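Local coordinates for proto-oncogene tyrosine-protein kinase receptor Ret (Danio rerio, PDB 7AMK), which is a receptor tyrosine kinase whose extracellular cadherin-like domains probably take part in recognising GDNF bound to its co-receptor GFR alpha 1, at residues 46-54 and 83-91; 124-132 and 207-218. The protein carries 4 engineered substitutions. All coordinates share one frame; numbering follows the deposited sequence.

Both contacts lie toward the N-terminal end of this elongated fragment of four cadherin-like domains, on the same side of the chain's centre, and follow one another along the chain. Contact 1 closes the interior between the two sheets of the first cadherin-like domain, whereas contact 2 ties a short helix to a hairpin of the second by a disulfide. Their centres are 29 Å apart and their nearest atoms about 14 Å. A glycan sugar lies beside S49, F51 and H52 of contact 1, and the side chain of T211 in contact 2 is about 11 Å from a bound sugar. No residue of either is a calcium ligand; those sites involve residues such as E142, D231 and D265.

Contact 1. Residues 46-54 and 83-91; sequences AFTSWFHID and KDLTLKVGV. With NAG (2-acetamido-2-deoxy-beta-D-glucopyranose), chain O.
In the beta sandwich of the first cadherin-like domain, F47, F51 and I53 from one side meet L85, L87 and V89 of strand 83-91, filling the interior between two sheets. The 3-10 turn 47-50 leads into strand 51-53, an edge of one sheet, while 83-91 lies in the other; the two strands run nearly parallel, 19° apart with axes 10.0 Å away, and no hydrogen bond joins the segments. L87 is the hub. Its CD1 sits over one face of the F51 ring, a CH-pi contact 3.9 Å from the centroid, while W50 CB covers the opposite face, so the ring is held between the two. Its other methyl slips past T48, with L87 CD2 3.8 Å from T48 CG2, and also meets the edge of the F47 ring. T48 turns its hydroxyl to S42 O, which leaves the methyl to the apolar side. With chi1 at 55°, F47 CG sits between the backbone N and the carbonyl carbon; this puts T86 O at the ring's edge, near its plane, 3.7 Å from F47 CZ, and L85 CG over one face. L85 CD2 touches W50 CZ3 at 3.8 Å, the two side chains crossing at about a right angle, and also the edge of the F51 ring. On the outer side lies the N-acetylglucosamine beside N63, whose ND2 is hydrogen-bonded to S49 O; the sugar's O7 lies 3.3 Å from F51 O. Farther along strand 51-53, I53 and V89 reach toward each other tip to tip and pack tightly, I53 CD1 lying 3.4 Å from V89 CG1.

Contact 2. Residues 124-132 and 207-218; sequences VELSTLCFP and CMVRTERNLEEV
C130 and C207 join the short helix 126-130 to a hairpin of the second cadherin-like domain, formed by strands 200-210 and 215-227. The covalent link is the disulfide, C130 SG to C207 SG at 2.1 Å with chi3 -71°; C207 reaches it with SG anti to its backbone N, at chi1 179°. Apolar contacts surround the bridge. V209 CG2 presses on C130 SG at 3.4 Å, while V209 CG1 meets L129 CD2 and L126 CD2. V218 packs under the helix against the CB atoms of L126 and S127. L126 crosses E216 at about a right angle and rests its CD1 on the aliphatic part of that glutamate, 3.5 Å from E216 CG. Just past the helix, F131 brings its CE2 corner 3.7 Å from C207 CB, and V218 O lies in the ring plane at the edge; C207 SG makes an oblique sulfur-aromatic contact with the same ring. Replacing F131 with an alanine would probably open a gap beside C207 CB and V218 CG1, uncovering that flank of the disulfide. Hydrogen bonds act within the hairpin and not across the contact: C207 pairs with V218 and V209 with E216, in antiparallel hydrogen-bonded pairs. At its tip T211 forms an ST turn, OG1 accepting from R213 N at 3.0 Å.

Contact 1. Residues 46-54 and 83-91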
loop_
_atom_site.group_PDB
_atom_site.type_symbol
_atom_site.label_atom_id
_atom_site.label_comp_id
_atom_site.label_asym_id
_atom_site.label_seq_id
_atom_site.Cartn_x
_atom_site.Cartn_y
_atom_site.Cartn_z
ATOM N N ALA A 46 47.125 -39.715 8.556
ATOM C CA ALA A 46 47.876 -40.951 8.755
ATOM C C ALA A 46 46.995 -42.072 9.290
ATOM O O ALA A 46 47.180 -43.241 8.919
ATOM C CB ALA A 46 49.031 -40.721 9.721
ATOM N N PHE A 47 46.041 -41.738 10.166
ATOM C CA PHE A 47 45.228 -42.776 10.782
ATOM C C PHE A 47 44.304 -43.446 9.785
ATOM O O PHE A 47 43.761 -44.507 10.092
ATOM C CB PHE A 47 44.415 -42.213 11.964
ATOM C CG PHE A 47 43.543 -41.030 11.616
ATOM C CD1 PHE A 47 42.442 -41.174 10.794
ATOM C CD2 PHE A 47 43.809 -39.776 12.148
ATOM C CE1 PHE A 47 41.637 -40.104 10.492
ATOM C CE2 PHE A 47 42.998 -38.691 11.844
ATOM C CZ PHE A 47 41.910 -38.864 11.014
ATOM N N THR A 48 44.117 -42.865 8.603
ATOM C CA THR A 48 43.176 -43.459 7.668
ATOM C C THR A 48 43.643 -44.836 7.230
ATOM O O THR A 48 42.812 -45.712 6.950
ATOM C CB THR A 48 42.959 -42.538 6.468
ATOM O OG1 THR A 48 42.674 -41.214 6.934
ATOM C CG2 THR A 48 41.782 -43.028 5.629
ATOM N N SER A 49 44.959 -45.061 7.193
ATOM C CA SER A 49 45.468 -46.388 6.857
ATOM C C SER A 49 45.346 -47.396 7.995
ATOM O O SER A 49 45.789 -48.535 7.821
ATOM C CB SER A 49 46.910 -46.286 6.403
ATOM O OG SER A 49 46.930 -45.830 5.065
ATOM N N TRP A 50 44.780 -47.003 9.145
ATOM C CA TRP A 50 44.282 -47.966 10.122
ATOM C C TRP A 50 42.996 -48.655 9.674
ATOM O O TRP A 50 42.516 -49.552 10.376
ATOM C CB TRP A 50 43.989 -47.292 11.473
ATOM C CG TRP A 50 45.116 -46.509 12.077
ATOM C CD1 TRP A 50 46.388 -46.400 11.607
ATOM C CD2 TRP A 50 45.059 -45.714 13.271
ATOM N NE1 TRP A 50 47.126 -45.588 12.428
ATOM C CE2 TRP A 50 46.336 -45.154 13.458
ATOM C CE3 TRP A 50 44.051 -45.428 14.202
ATOM C CZ2 TRP A 50 46.638 -44.323 14.531
ATOM C CZ3 TRP A 50 44.352 -44.603 15.270
ATOM C CH2 TRP A 50 45.635 -44.058 15.422
ATOM N N PHE A 51 42.396 -48.241 8.568
ATOM C CA PHE A 51 41.049 -48.685 8.245
ATOM C C PHE A 51 40.975 -49.151 6.799
ATOM O O PHE A 51 41.786 -48.763 5.955
ATOM C CB PHE A 51 40.015 -47.567 8.494
ATOM C CG PHE A 51 40.058 -47.006 9.882
ATOM C CD1 PHE A 51 39.371 -47.619 10.912
ATOM C CD2 PHE A 51 40.797 -45.870 10.159
ATOM C CE1 PHE A 51 39.414 -47.101 12.201
ATOM C CE2 PHE A 51 40.835 -45.347 11.439
ATOM C CZ PHE A 51 40.149 -45.962 12.459
ATOM N N HIS A 52 39.973 -49.980 6.522
ATOM C CA HIS A 52 39.719 -50.471 5.174
ATOM C C HIS A 52 38.213 -50.559 4.974
ATOM O O HIS A 52 37.512 -51.059 5.854
ATOM C CB HIS A 52 40.383 -51.835 4.975
ATOM C CG HIS A 52 39.856 -52.609 3.803
ATOM N ND1 HIS A 52 40.300 -52.406 2.511
ATOM C CD2 HIS A 52 38.936 -53.601 3.733
ATOM C CE1 HIS A 52 39.663 -53.228 1.694
ATOM N NE2 HIS A 52 38.830 -53.962 2.411
ATOM N N ILE A 53 37.708 -50.049 3.848
ATOM C CA ILE A 53 36.285 -50.135 3.529
ATOM C C ILE A 53 36.119 -51.085 2.358
ATOM O O ILE A 53 36.879 -51.031 1.386
ATOM C CB ILE A 53 35.641 -48.757 3.245
ATOM C CG1 ILE A 53 34.126 -48.795 3.539
ATOM C CG2 ILE A 53 35.886 -48.293 1.800
ATOM C CD1 ILE A 53 33.389 -47.461 3.314
ATOM N N ASP A 54 35.154 -51.980 2.470
ATOM C CA ASP A 54 34.900 -52.905 1.380
ATOM C C ASP A 54 34.215 -52.159 0.242
ATOM O O ASP A 54 33.153 -51.554 0.438
ATOM C CB ASP A 54 34.051 -54.064 1.873
ATOM C CG ASP A 54 33.892 -55.113 0.840
ATOM O OD1 ASP A 54 33.222 -54.835 -0.176
ATOM O OD2 ASP A 54 34.477 -56.199 1.021
ATOM N N LYS A 83 39.717 -39.568 21.958
ATOM C CA LYS A 83 40.151 -38.753 20.826
ATOM C C LYS A 83 39.284 -39.082 19.618
ATOM O O LYS A 83 39.226 -40.233 19.175
ATOM C CB LYS A 83 41.626 -38.979 20.500
ATOM C CG LYS A 83 42.586 -38.434 21.542
ATOM C CD LYS A 83 44.017 -38.788 21.209
ATOM C CE LYS A 83 44.987 -38.101 22.153
ATOM N NZ LYS A 83 46.378 -38.546 21.918
ATOM N N ASP A 84 38.619 -38.072 19.088
ATOM C CA ASP A 84 37.752 -38.269 17.944
ATOM C C ASP A 84 38.571 -38.372 16.669
ATOM O O ASP A 84 39.518 -37.607 16.466
ATOM C CB ASP A 84 36.742 -37.128 17.857
ATOM C CG ASP A 84 35.675 -37.235 18.915
ATOM O OD1 ASP A 84 35.968 -37.763 20.016
ATOM O OD2 ASP A 84 34.534 -36.814 18.636
ATOM N N LEU A 85 38.220 -39.338 15.828
ATOM C CA LEU A 85 38.806 -39.512 14.506
ATOM C C LEU A 85 37.705 -39.272 13.497
ATOM O O LEU A 85 36.622 -39.856 13.618
ATOM C CB LEU A 85 39.372 -40.926 14.311
ATOM C CG LEU A 85 40.715 -41.281 14.938
ATOM C CD1 LEU A 85 40.686 -41.010 16.418
ATOM C CD2 LEU A 85 41.078 -42.735 14.670
ATOM N N THR A 86 37.977 -38.434 12.507
ATOM C CA THR A 86 37.012 -38.151 11.455
ATOM C C THR A 86 37.533 -38.712 10.138
ATOM O O THR A 86 38.558 -38.254 9.631
ATOM C CB THR A 86 36.735 -36.655 11.351
ATOM O OG1 THR A 86 36.215 -36.193 12.599
ATOM C CG2 THR A 86 35.703 -36.399 10.285
ATOM N N LEU A 87 36.835 -39.714 9.608
ATOM C CA LEU A 87 37.104 -40.315 8.308
ATOM C C LEU A 87 36.114 -39.808 7.270
ATOM O O LEU A 87 34.967 -39.489 7.581
ATOM C CB LEU A 87 36.993 -41.842 8.367
ATOM C CG LEU A 87 38.041 -42.589 9.176
ATOM C CD1 LEU A 87 37.618 -44.039 9.359
ATOM C CD2 LEU A 87 39.384 -42.478 8.476
ATOM N N LYS A 88 36.560 -39.771 6.028
ATOM C CA LYS A 88 35.724 -39.404 4.896
ATOM C C LYS A 88 35.566 -40.629 4.006
ATOM O O LYS A 88 36.560 -41.246 3.594
ATOM C CB LYS A 88 36.327 -38.228 4.114
ATOM C CG LYS A 88 36.008 -36.867 4.721
ATOM C CD LYS A 88 34.511 -36.739 4.961
ATOM N N VAL A 89 34.323 -40.983 3.723
ATOM C CA VAL A 89 34.001 -42.106 2.864
ATOM C C VAL A 89 33.283 -41.559 1.639
ATOM O O VAL A 89 32.317 -40.798 1.764
ATOM C CB VAL A 89 33.159 -43.149 3.620
ATOM C CG1 VAL A 89 32.642 -44.231 2.677
ATOM C CG2 VAL A 89 34.008 -43.763 4.752
ATOM N N GLY A 90 33.788 -41.910 0.459
ATOM C CA GLY A 90 33.169 -41.520 -0.789
ATOM C C GLY A 90 32.483 -42.681 -1.480
ATOM O O GLY A 90 32.798 -43.845 -1.228
ATOM N N VAL A 91 31.537 -42.375 -2.358
ATOM C CA VAL A 91 30.857 -43.387 -3.149
ATOM C C VAL A 91 30.690 -42.851 -4.568
ATOM O O VAL A 91 30.550 -41.645 -4.786
ATOM C CB VAL A 91 29.500 -43.775 -2.512
ATOM C CG1 VAL A 91 28.489 -42.648 -2.673
ATOM C CG2 VAL A 91 28.969 -45.044 -3.125
HETATM C C1 NAG O . 46.646 -51.457 5.822
HETATM C C2 NAG O . 46.489 -50.979 4.385
HETATM C C3 NAG O . 47.688 -51.428 3.562
HETATM C C4 NAG O . 48.981 -50.926 4.199
HETATM C C5 NAG O . 49.072 -51.309 5.681
HETATM C C6 NAG O . 50.222 -50.618 6.386
HETATM C C7 NAG O . 44.204 -50.657 3.540
HETATM C C8 NAG O . 43.003 -51.313 2.924
HETATM N N2 NAG O . 45.249 -51.456 3.789
HETATM O O3 NAG O . 47.555 -50.918 2.239
HETATM O O4 NAG O . 50.106 -51.459 3.509
HETATM O O5 NAG O . 47.874 -50.924 6.378
HETATM O O6 NAG O . 50.771 -51.396 7.442
HETATM O O7 NAG O . 44.226 -49.459 3.801
#

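Contact 2. Residues 124-132 and 207-218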
loop_
_atom_site.group_PDB
_atom_site.type_symbol
_atom_site.label_atom_id
_atom_site.label_comp_id
_atom_site.label_asym_id
_atom_site.label_seq_id
_atom_site.Cartn_x
_atom_site.Cartn_y
_atom_site.Cartn_z
ATOM N N VAL A 124 28.202 -54.436 29.181
ATOM C CA VAL A 124 27.398 -53.705 28.207
ATOM C C VAL A 124 25.922 -53.924 28.540
ATOM O O VAL A 124 25.469 -55.071 28.648
ATOM C CB VAL A 124 27.742 -54.153 26.777
ATOM C CG1 VAL A 124 26.902 -53.430 25.717
ATOM C CG2 VAL A 124 29.223 -53.921 26.522
ATOM N N GLU A 125 25.181 -52.825 28.743
ATOM C CA GLU A 125 23.729 -52.897 28.881
ATOM C C GLU A 125 23.087 -53.301 27.558
ATOM O O GLU A 125 23.507 -52.853 26.484
ATOM C CB GLU A 125 23.153 -51.543 29.326
ATOM C CG GLU A 125 23.838 -50.892 30.516
ATOM N N LEU A 126 22.045 -54.134 27.649
ATOM C CA LEU A 126 21.385 -54.640 26.452
ATOM C C LEU A 126 21.003 -53.507 25.524
ATOM O O LEU A 126 21.147 -53.625 24.303
ATOM C CB LEU A 126 20.140 -55.463 26.813
ATOM C CG LEU A 126 20.453 -56.862 27.373
ATOM C CD1 LEU A 126 19.206 -57.737 27.480
ATOM C CD2 LEU A 126 21.543 -57.574 26.560
ATOM N N SER A 127 20.534 -52.390 26.089
ATOM C CA SER A 127 20.137 -51.271 25.245
ATOM C C SER A 127 21.307 -50.756 24.412
ATOM O O SER A 127 21.145 -50.473 23.222
ATOM C CB SER A 127 19.534 -50.153 26.098
ATOM O OG SER A 127 20.450 -49.709 27.066
ATOM N N THR A 128 22.505 -50.667 25.015
ATOM C CA THR A 128 23.687 -50.237 24.272
ATOM C C THR A 128 24.069 -51.263 23.214
ATOM O O THR A 128 24.460 -50.894 22.103
ATOM C CB THR A 128 24.878 -50.016 25.220
ATOM O OG1 THR A 128 24.487 -49.200 26.329
ATOM C CG2 THR A 128 26.029 -49.333 24.476
ATOM N N LEU A 129 24.010 -52.556 23.560
ATOM C CA LEU A 129 24.320 -53.595 22.583
ATOM C C LEU A 129 23.423 -53.485 21.357
ATOM O O LEU A 129 23.874 -53.685 20.220
ATOM C CB LEU A 129 24.168 -54.975 23.222
ATOM C CG LEU A 129 24.210 -56.171 22.255
ATOM C CD1 LEU A 129 25.570 -56.300 21.530
ATOM C CD2 LEU A 129 23.869 -57.466 22.978
ATOM N N CYS A 130 22.155 -53.160 21.581
ATOM C CA CYS A 130 21.113 -53.086 20.572
ATOM C C CYS A 130 21.181 -51.818 19.718
ATOM O O CYS A 130 21.084 -51.890 18.488
ATOM C CB CYS A 130 19.759 -53.182 21.278
ATOM S SG CYS A 130 19.306 -54.901 21.632
ATOM N N PHE A 131 21.316 -50.651 20.351
ATOM C CA PHE A 131 21.111 -49.386 19.660
ATOM C C PHE A 131 22.174 -48.375 20.051
ATOM O O PHE A 131 22.505 -48.248 21.234
ATOM C CB PHE A 131 19.739 -48.774 19.965
ATOM C CG PHE A 131 18.577 -49.607 19.524
ATOM C CD1 PHE A 131 18.204 -49.665 18.183
ATOM C CD2 PHE A 131 17.814 -50.290 20.454
ATOM C CE1 PHE A 131 17.108 -50.418 17.793
ATOM C CE2 PHE A 131 16.706 -51.040 20.058
ATOM C CZ PHE A 131 16.364 -51.109 18.723
ATOM N N PRO A 132 22.688 -47.617 19.082
ATOM C CA PRO A 132 23.599 -46.513 19.408
ATOM C C PRO A 132 23.004 -45.591 20.458
ATOM O O PRO A 132 21.789 -45.474 20.620
ATOM C CB PRO A 132 23.770 -45.785 18.077
ATOM C CG PRO A 132 23.463 -46.832 17.033
ATOM C CD PRO A 132 22.444 -47.747 17.636
ATOM N N CYS A 207 14.620 -54.700 19.166
ATOM C CA CYS A 207 15.820 -55.525 19.203
ATOM C C CYS A 207 15.553 -56.726 20.124
ATOM O O CYS A 207 15.144 -56.545 21.275
ATOM C CB CYS A 207 17.007 -54.698 19.696
ATOM S SG CYS A 207 18.559 -55.558 19.829
ATOM N N MET A 208 15.762 -57.941 19.607
ATOM C CA MET A 208 15.491 -59.180 20.340
ATOM C C MET A 208 16.796 -59.932 20.543
ATOM O O MET A 208 17.486 -60.251 19.579
ATOM C CB MET A 208 14.474 -60.051 19.602
ATOM C CG MET A 208 13.143 -59.341 19.432
ATOM S SD MET A 208 12.017 -60.055 18.225
ATOM C CE MET A 208 11.008 -61.047 19.347
ATOM N N VAL A 209 17.134 -60.194 21.793
ATOM C CA VAL A 209 18.446 -60.681 22.165
ATOM C C VAL A 209 18.248 -61.961 22.961
ATOM O O VAL A 209 17.543 -61.963 23.979
ATOM C CB VAL A 209 19.214 -59.626 22.967
ATOM C CG1 VAL A 209 20.663 -60.072 23.249
ATOM C CG2 VAL A 209 19.173 -58.296 22.220
ATOM N N ARG A 210 18.805 -63.056 22.468
ATOM C CA ARG A 210 18.753 -64.320 23.190
ATOM C C ARG A 210 19.986 -64.377 24.083
ATOM O O ARG A 210 21.102 -64.570 23.604
ATOM C CB ARG A 210 18.686 -65.497 22.225
ATOM C CG ARG A 210 18.281 -66.817 22.884
ATOM N N THR A 211 19.794 -64.169 25.379
ATOM C CA THR A 211 20.875 -64.250 26.352
ATOM C C THR A 211 20.928 -65.648 26.979
ATOM O O THR A 211 20.170 -66.546 26.614
ATOM C CB THR A 211 20.700 -63.182 27.436
ATOM O OG1 THR A 211 19.546 -63.495 28.242
ATOM C CG2 THR A 211 20.525 -61.786 26.813
ATOM N N GLU A 212 21.839 -65.827 27.946
ATOM C CA GLU A 212 21.849 -67.021 28.797
ATOM C C GLU A 212 20.634 -67.083 29.718
ATOM O O GLU A 212 20.428 -68.103 30.380
ATOM C CB GLU A 212 23.141 -67.095 29.635
ATOM C CG GLU A 212 23.309 -66.035 30.744
ATOM C CD GLU A 212 23.429 -64.615 30.193
ATOM O OE1 GLU A 212 23.376 -64.486 28.953
ATOM O OE2 GLU A 212 23.568 -63.635 30.974
ATOM N N ARG A 213 19.822 -66.029 29.735
ATOM C CA ARG A 213 18.692 -65.830 30.631
ATOM C C ARG A 213 17.370 -66.121 29.929
ATOM O O ARG A 213 16.633 -67.028 30.314
ATOM C CB ARG A 213 18.716 -64.378 31.110
ATOM C CG ARG A 213 18.400 -64.102 32.561
ATOM C CD ARG A 213 18.310 -62.579 32.743
ATOM N NE ARG A 213 18.524 -62.175 34.128
ATOM C CZ ARG A 213 18.834 -60.944 34.513
ATOM N NH1 ARG A 213 18.988 -59.963 33.632
ATOM N NH2 ARG A 213 18.996 -60.695 35.813
ATOM N N ASN A 214 17.050 -65.344 28.910
ATOM C CA ASN A 214 15.827 -65.524 28.138
ATOM C C ASN A 214 15.988 -64.732 26.848
ATOM O O ASN A 214 17.083 -64.255 26.517
ATOM C CB ASN A 214 14.595 -65.094 28.954
ATOM C CG ASN A 214 13.261 -65.439 28.277
ATOM O OD1 ASN A 214 13.206 -66.182 27.294
ATOM N ND2 ASN A 214 12.180 -64.893 28.814
ATOM N N LEU A 215 14.899 -64.619 26.100
ATOM C CA LEU A 215 14.835 -63.761 24.929
ATOM C C LEU A 215 14.396 -62.387 25.414
ATOM O O LEU A 215 13.277 -62.227 25.904
ATOM C CB LEU A 215 13.869 -64.330 23.892
ATOM C CG LEU A 215 13.916 -63.724 22.480
ATOM C CD1 LEU A 215 15.253 -64.028 21.774
ATOM C CD2 LEU A 215 12.727 -64.182 21.646
ATOM N N GLU A 216 15.288 -61.408 25.332
ATOM C CA GLU A 216 14.999 -60.057 25.789
ATOM C C GLU A 216 14.680 -59.148 24.609
ATOM O O GLU A 216 15.162 -59.349 23.490
ATOM C CB GLU A 216 16.192 -59.474 26.548
ATOM C CG GLU A 216 16.988 -60.460 27.349
ATOM C CD GLU A 216 16.757 -60.276 28.814
ATOM O OE1 GLU A 216 15.703 -59.691 29.153
ATOM O OE2 GLU A 216 17.626 -60.700 29.616
ATOM N N GLU A 217 13.909 -58.102 24.876
ATOM C CA GLU A 217 13.610 -57.136 23.831
ATOM C C GLU A 217 13.837 -55.714 24.330
ATOM O O GLU A 217 13.534 -55.400 25.485
ATOM C CB GLU A 217 12.172 -57.314 23.331
ATOM C CG GLU A 217 11.187 -57.233 24.437
ATOM C CD GLU A 217 9.786 -57.653 24.037
ATOM O OE1 GLU A 217 9.496 -57.777 22.827
ATOM O OE2 GLU A 217 8.973 -57.863 24.958
ATOM N N VAL A 218 14.370 -54.863 23.442
ATOM C CA VAL A 218 14.562 -53.434 23.679
ATOM C C VAL A 218 13.929 -52.679 22.513
ATOM O O VAL A 218 14.156 -53.033 21.350
ATOM C CB VAL A 218 16.062 -53.031 23.793
ATOM C CG1 VAL A 218 16.189 -51.547 24.041
ATOM C CG2 VAL A 218 16.769 -53.760 24.885
#